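Poly(ADP-ribose) glycohydrolase (Thermomonospora curvata, PDB 3SIG) hydrolyses the ribose-ribose glycosidic bonds of poly(ADP-ribose), releasing ADP-ribose. Local coordinates at residues E13-G18 with G120-L125. Sequence-based numbering, arbitrary orientation.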
loop_
_atom_site.group_PDB
_atom_site.type_symbol
_atom_site.label_atom_id
_atom_site.label_comp_id
_atom_site.label_asym_id
_atom_site.label_seq_id
_atom_site.Cartn_x
_atom_site.Cartn_y
_atom_site.Cartn_z
ATOM N N GLU A 13 -2.285 -14.478 -15.439
ATOM C CA GLU A 13 -2.865 -14.800 -16.754
ATOM C C GLU A 13 -3.721 -13.633 -17.267
ATOM O O GLU A 13 -3.643 -13.242 -18.430
ATOM C CB GLU A 13 -3.725 -16.081 -16.710
ATOM C CG GLU A 13 -4.442 -16.374 -18.045
ATOM C CD GLU A 13 -5.302 -17.653 -18.056
ATOM O OE1 GLU A 13 -5.237 -18.440 -17.092
ATOM O OE2 GLU A 13 -6.045 -17.864 -19.040
ATOM N N ILE A 14 -4.531 -13.090 -16.374
ATOM C CA ILE A 14 -5.416 -11.970 -16.700
ATOM C C ILE A 14 -4.598 -10.777 -17.161
ATOM O O ILE A 14 -4.934 -10.112 -18.154
ATOM C CB ILE A 14 -6.325 -11.618 -15.502
ATOM C CG1 ILE A 14 -7.418 -12.667 -15.374
ATOM C CG2 ILE A 14 -6.926 -10.228 -15.657
ATOM C CD1 ILE A 14 -8.126 -12.607 -14.067
ATOM N N LEU A 15 -3.497 -10.507 -16.453
ATOM C CA LEU A 15 -2.662 -9.362 -16.805
ATOM C C LEU A 15 -1.970 -9.596 -18.148
ATOM O O LEU A 15 -1.743 -8.626 -18.873
ATOM C CB LEU A 15 -1.655 -9.015 -15.700
ATOM C CG LEU A 15 -2.275 -8.670 -14.354
ATOM C CD1 LEU A 15 -1.201 -8.549 -13.274
ATOM C CD2 LEU A 15 -3.057 -7.384 -14.404
ATOM N N GLU A 16 -1.669 -10.847 -18.514
ATOM C CA GLU A 16 -1.117 -11.121 -19.836
ATOM C C GLU A 16 -2.174 -11.014 -20.944
ATOM O O GLU A 16 -1.916 -10.479 -22.020
ATOM C CB GLU A 16 -0.553 -12.535 -19.888
ATOM C CG GLU A 16 0.702 -12.738 -19.091
ATOM C CD GLU A 16 1.870 -11.946 -19.655
ATOM O OE1 GLU A 16 2.049 -11.979 -20.902
ATOM O OE2 GLU A 16 2.556 -11.302 -18.837
ATOM N N ARG A 17 -3.361 -11.583 -20.724
ATOM C CA ARG A 17 -4.381 -11.675 -21.761
ATOM C C ARG A 17 -5.119 -10.346 -21.921
ATOM O O ARG A 17 -5.675 -10.097 -22.973
ATOM C CB ARG A 17 -5.384 -12.787 -21.448
ATOM C CG ARG A 17 -4.790 -14.181 -21.492
ATOM C CD ARG A 17 -4.610 -14.658 -22.917
ATOM N NE ARG A 17 -4.642 -16.116 -22.966
ATOM C CZ ARG A 17 -5.727 -16.856 -22.726
ATOM N NH1 ARG A 17 -6.887 -16.282 -22.428
ATOM N NH2 ARG A 17 -5.659 -18.180 -22.778
ATOM N N GLY A 18 -5.135 -9.521 -20.890
ATOM C CA GLY A 18 -5.760 -8.205 -20.963
ATOM C C GLY A 18 -7.267 -8.173 -20.741
ATOM O O GLY A 18 -7.862 -7.142 -20.977
ATOM N N GLY A 120 -3.905 -4.763 -10.848
ATOM C CA GLY A 120 -2.744 -4.703 -11.711
ATOM C C GLY A 120 -1.440 -4.286 -11.057
ATOM O O GLY A 120 -0.460 -4.037 -11.763
ATOM N N LEU A 121 -1.406 -4.295 -9.736
ATOM C CA LEU A 121 -0.236 -3.770 -9.049
ATOM C C LEU A 121 1.049 -4.477 -9.440
ATOM O O LEU A 121 2.076 -3.836 -9.605
ATOM C CB LEU A 121 -0.437 -3.852 -7.544
ATOM C CG LEU A 121 0.727 -3.330 -6.697
ATOM C CD1 LEU A 121 1.059 -1.857 -6.975
ATOM C CD2 LEU A 121 0.391 -3.567 -5.226
ATOM N N TYR A 122 1.044 -5.801 -9.558
ATOM C CA TYR A 122 2.269 -6.529 -9.922
ATOM C C TYR A 122 2.826 -6.085 -11.254
ATOM O O TYR A 122 4.028 -6.064 -11.430
ATOM C CB TYR A 122 1.969 -8.023 -9.965
ATOM C CG TYR A 122 3.017 -8.990 -10.479
ATOM C CD1 TYR A 122 4.216 -9.164 -9.834
ATOM C CD2 TYR A 122 2.734 -9.797 -11.577
ATOM C CE1 TYR A 122 5.113 -10.141 -10.295
ATOM C CE2 TYR A 122 3.620 -10.732 -12.012
ATOM C CZ TYR A 122 4.778 -10.875 -11.373
ATOM O OH TYR A 122 5.649 -11.853 -11.842
ATOM N N ALA A 123 1.955 -5.795 -12.226
ATOM C CA ALA A 123 2.436 -5.368 -13.522
ATOM C C ALA A 123 3.223 -4.060 -13.377
ATOM O O ALA A 123 4.181 -3.851 -14.092
ATOM C CB ALA A 123 1.297 -5.178 -14.493
ATOM N N SER A 124 2.781 -3.173 -12.480
ATOM C CA SER A 124 3.500 -1.945 -12.200
ATOM C C SER A 124 4.822 -2.191 -11.478
ATOM O O SER A 124 5.876 -1.742 -11.906
ATOM C CB SER A 124 2.578 -1.021 -11.386
ATOM O OG SER A 124 3.291 0.111 -10.902
ATOM N N LEU A 125 4.757 -2.898 -10.352
ATOM C CA LEU A 125 5.948 -3.095 -9.515
ATOM C C LEU A 125 7.025 -3.908 -10.222
ATOM O O LEU A 125 8.225 -3.619 -10.075
ATOM C CB LEU A 125 5.590 -3.730 -8.196
ATOM C CG LEU A 125 4.549 -3.006 -7.377
ATOM C CD1 LEU A 125 4.323 -3.726 -6.025
ATOM C CD2 LEU A 125 4.975 -1.555 -7.170
#
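Leu15 reaches from the last turn of helix 2-17 to the start of helix 121-125, and every apolar touch between 13-18 and 120-125 is made by its two methyls. CD2 rests on the backbone of Gly120, 3.8 Å from its CA. CD1 meets the first turn of the helix. It lies 4.4 Å from Ala123 CB and 4.5 Å from Tyr122 CD2, both loose contacts. There it sits at the rim of the ring, near the ring plane, rather than over a face. The leucine extends outward because CG is anti to the carbonyl carbon (chi1 -59°) and CD1 continues the chain (chi2 171°).

No hydrogen bond joins the two segments. In this macrodomain-type fold, the contact ties the N-terminal helix to a short helix that follows helix 111-118. Val34 of helix 31-39 touches both Leu15 and Ala123, and Phe156 of strand 147-157 also packs on Leu15. Tyr122 stacks edge-to-face with Phe104, and its side chain is about 11 Å from the bound ADP-ribose.

Gly120 is the N-cap residue, and its O takes a weak bond from Ala123 N at 3.0 Å. Gly18 follows the last helical residue, Arg17, and leaves helical angles with a positive phi (83°). Its N is hydrogen-bonded to Ile14 O at 2.8 Å.

The charged pair is remote from Leu15. Glu13 OE2 lies on one face of the Arg17 guanidinium, offset toward its rim, in a long salt bridge (3.8 Å to NH2).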